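PDB 3FWK: FMN Adenylyltransferase from Candida glabrata, which catalyses the transfer of an adenylyl group from ATP to FMN, the step that yields FAD, on a Rossmann-like alpha/beta fold. Local coordinates for residues Gln182-Asn187 / Phe191-Pro196. Sequence-based numbering, arbitrary orientation.
Sequences QKTDAN and FYRLQP
The guanidinium of Arg-193 has the side-chain amide of Gln-182 over one face, CD lying 3.4 Å above its plane and toward the rim, with the two planes 31° apart; the backbone N of Asp-185 lies over the opposite face. At its edge, NH2 donates to Lys-183 O (2.8 Å) and to a water that in turn donates to Asp-185 OD1. That carboxylate oxygen sits well out of the guanidinium plane, 3.8 Å from Arg-193 NH2, which makes the salt bridge long and purely electrostatic. The Arg-193 chain runs out beside that of Gln-182, and its bend at chi3 (-85°) swings the guanidinium across toward Lys-183 O. Thr-184 CG2 stands over the centre of the Phe-191 ring, 3.4 Å from its centroid, a close CH-pi contact, while Lys-183 CG does the same for Tyr-192 at 3.9 Å. Gln-195 NE2 bonds Gln-182 OE1 with the amide planes 71° apart; both atoms also bond to the backbone of Lys-179, which helps fix the amide of Gln-182. Gln-182 and Arg-193 form the antiparallel hydrogen-bonded pair, N to O in both directions, and Thr-184 N adds a bond to Phe-191 O (3.0 Å). The antiparallel strands 181-183 and 192-194 make a beta hairpin at the margin of the Rossmann-like sheet: 192-194 pairs with 163-165, 181-183 is outermost, and Tyr-192 lines the glucose pocket with Trp-54.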
# COMPACT_ATOMS: atom_id res chain seq x y z
N GLN A 182 10.97 2.21 -15.84
CA GLN A 182 11.37 3.58 -16.14
C GLN A 182 12.61 3.95 -15.32
O GLN A 182 12.56 3.93 -14.07
CB GLN A 182 10.20 4.51 -15.68
CG GLN A 182 10.38 5.97 -16.03
CD GLN A 182 9.17 6.78 -15.62
OE1 GLN A 182 8.19 6.28 -15.06
NE2 GLN A 182 9.19 8.07 -16.02
N LYS A 183 13.70 4.35 -15.96
CA LYS A 183 14.88 4.78 -15.19
C LYS A 183 14.52 6.00 -14.34
O LYS A 183 13.64 6.80 -14.66
CB LYS A 183 16.06 5.09 -16.13
CG LYS A 183 16.77 3.86 -16.58
CD LYS A 183 18.00 4.19 -17.41
CE LYS A 183 18.72 2.97 -17.90
NZ LYS A 183 19.66 2.48 -16.91
N THR A 184 15.27 6.14 -13.24
CA THR A 184 15.11 7.28 -12.33
C THR A 184 15.51 8.60 -12.97
O THR A 184 16.22 8.64 -13.99
CB THR A 184 15.98 7.08 -11.08
OG1 THR A 184 17.30 6.78 -11.52
CG2 THR A 184 15.45 5.98 -10.20
N ASP A 185 15.07 9.69 -12.35
CA ASP A 185 15.49 11.04 -12.69
C ASP A 185 17.01 11.21 -12.53
O ASP A 185 17.67 10.48 -11.79
CB ASP A 185 14.82 12.07 -11.73
CG ASP A 185 13.31 12.21 -11.93
OD1 ASP A 185 12.78 11.75 -12.97
OD2 ASP A 185 12.68 12.84 -11.05
N ALA A 186 17.56 12.23 -13.19
CA ALA A 186 19.01 12.46 -13.20
C ALA A 186 19.61 12.74 -11.83
O ALA A 186 20.80 12.48 -11.62
CB ALA A 186 19.36 13.58 -14.15
N ASN A 187 18.80 13.27 -10.90
CA ASN A 187 19.31 13.60 -9.56
C ASN A 187 19.08 12.51 -8.54
O ASN A 187 19.32 12.72 -7.37
CB ASN A 187 18.78 14.95 -9.08
CG ASN A 187 17.33 14.91 -8.75
OD1 ASN A 187 16.58 14.06 -9.25
ND2 ASN A 187 16.89 15.83 -7.92
N PHE A 191 18.78 3.77 -10.96
CA PHE A 191 18.14 2.47 -10.93
C PHE A 191 16.93 2.51 -11.86
O PHE A 191 16.51 3.59 -12.30
CB PHE A 191 17.85 1.97 -9.48
CG PHE A 191 16.97 2.89 -8.63
CD1 PHE A 191 17.50 3.72 -7.63
CD2 PHE A 191 15.57 2.79 -8.75
CE1 PHE A 191 16.63 4.53 -6.85
CE2 PHE A 191 14.72 3.59 -7.97
CZ PHE A 191 15.26 4.46 -7.02
N TYR A 192 16.37 1.34 -12.14
CA TYR A 192 15.06 1.27 -12.81
C TYR A 192 13.96 1.33 -11.76
O TYR A 192 14.00 0.58 -10.76
CB TYR A 192 14.94 -0.05 -13.57
CG TYR A 192 15.50 -0.01 -14.96
CD1 TYR A 192 14.69 0.40 -16.01
CD2 TYR A 192 16.81 -0.41 -15.25
CE1 TYR A 192 15.14 0.42 -17.33
CE2 TYR A 192 17.30 -0.40 -16.60
CZ TYR A 192 16.41 0.03 -17.61
OH TYR A 192 16.83 0.08 -18.93
N ARG A 193 13.03 2.24 -11.94
CA ARG A 193 11.78 2.17 -11.21
C ARG A 193 10.87 1.11 -11.80
O ARG A 193 10.68 1.05 -13.01
CB ARG A 193 11.07 3.52 -11.26
CG ARG A 193 11.88 4.66 -10.64
CD ARG A 193 11.12 5.95 -10.75
NE ARG A 193 11.40 6.53 -12.05
CZ ARG A 193 11.00 7.74 -12.41
NH1 ARG A 193 10.13 8.43 -11.65
NH2 ARG A 193 11.46 8.26 -13.55
N LEU A 194 10.31 0.29 -10.93
CA LEU A 194 9.34 -0.75 -11.27
C LEU A 194 8.05 -0.32 -10.69
O LEU A 194 7.91 -0.23 -9.46
CB LEU A 194 9.80 -2.09 -10.70
CG LEU A 194 11.23 -2.51 -11.05
CD1 LEU A 194 11.61 -3.76 -10.28
CD2 LEU A 194 11.43 -2.69 -12.55
N GLN A 195 7.09 0.03 -11.56
CA GLN A 195 5.88 0.73 -11.12
C GLN A 195 4.67 -0.05 -11.62
O GLN A 195 4.08 0.29 -12.63
CB GLN A 195 5.87 2.17 -11.65
CG GLN A 195 6.98 2.96 -10.95
CD GLN A 195 7.36 4.31 -11.51
OE1 GLN A 195 7.66 5.21 -10.73
NE2 GLN A 195 7.39 4.46 -12.83
N PRO A 196 4.33 -1.14 -10.93
CA PRO A 196 3.33 -2.09 -11.46
C PRO A 196 1.89 -1.80 -11.03
O PRO A 196 1.02 -2.65 -11.30
CB PRO A 196 3.81 -3.45 -10.88
CG PRO A 196 5.15 -3.16 -10.18
CD PRO A 196 5.02 -1.73 -9.77
O HOH W 1 10.25 10.87 -13.59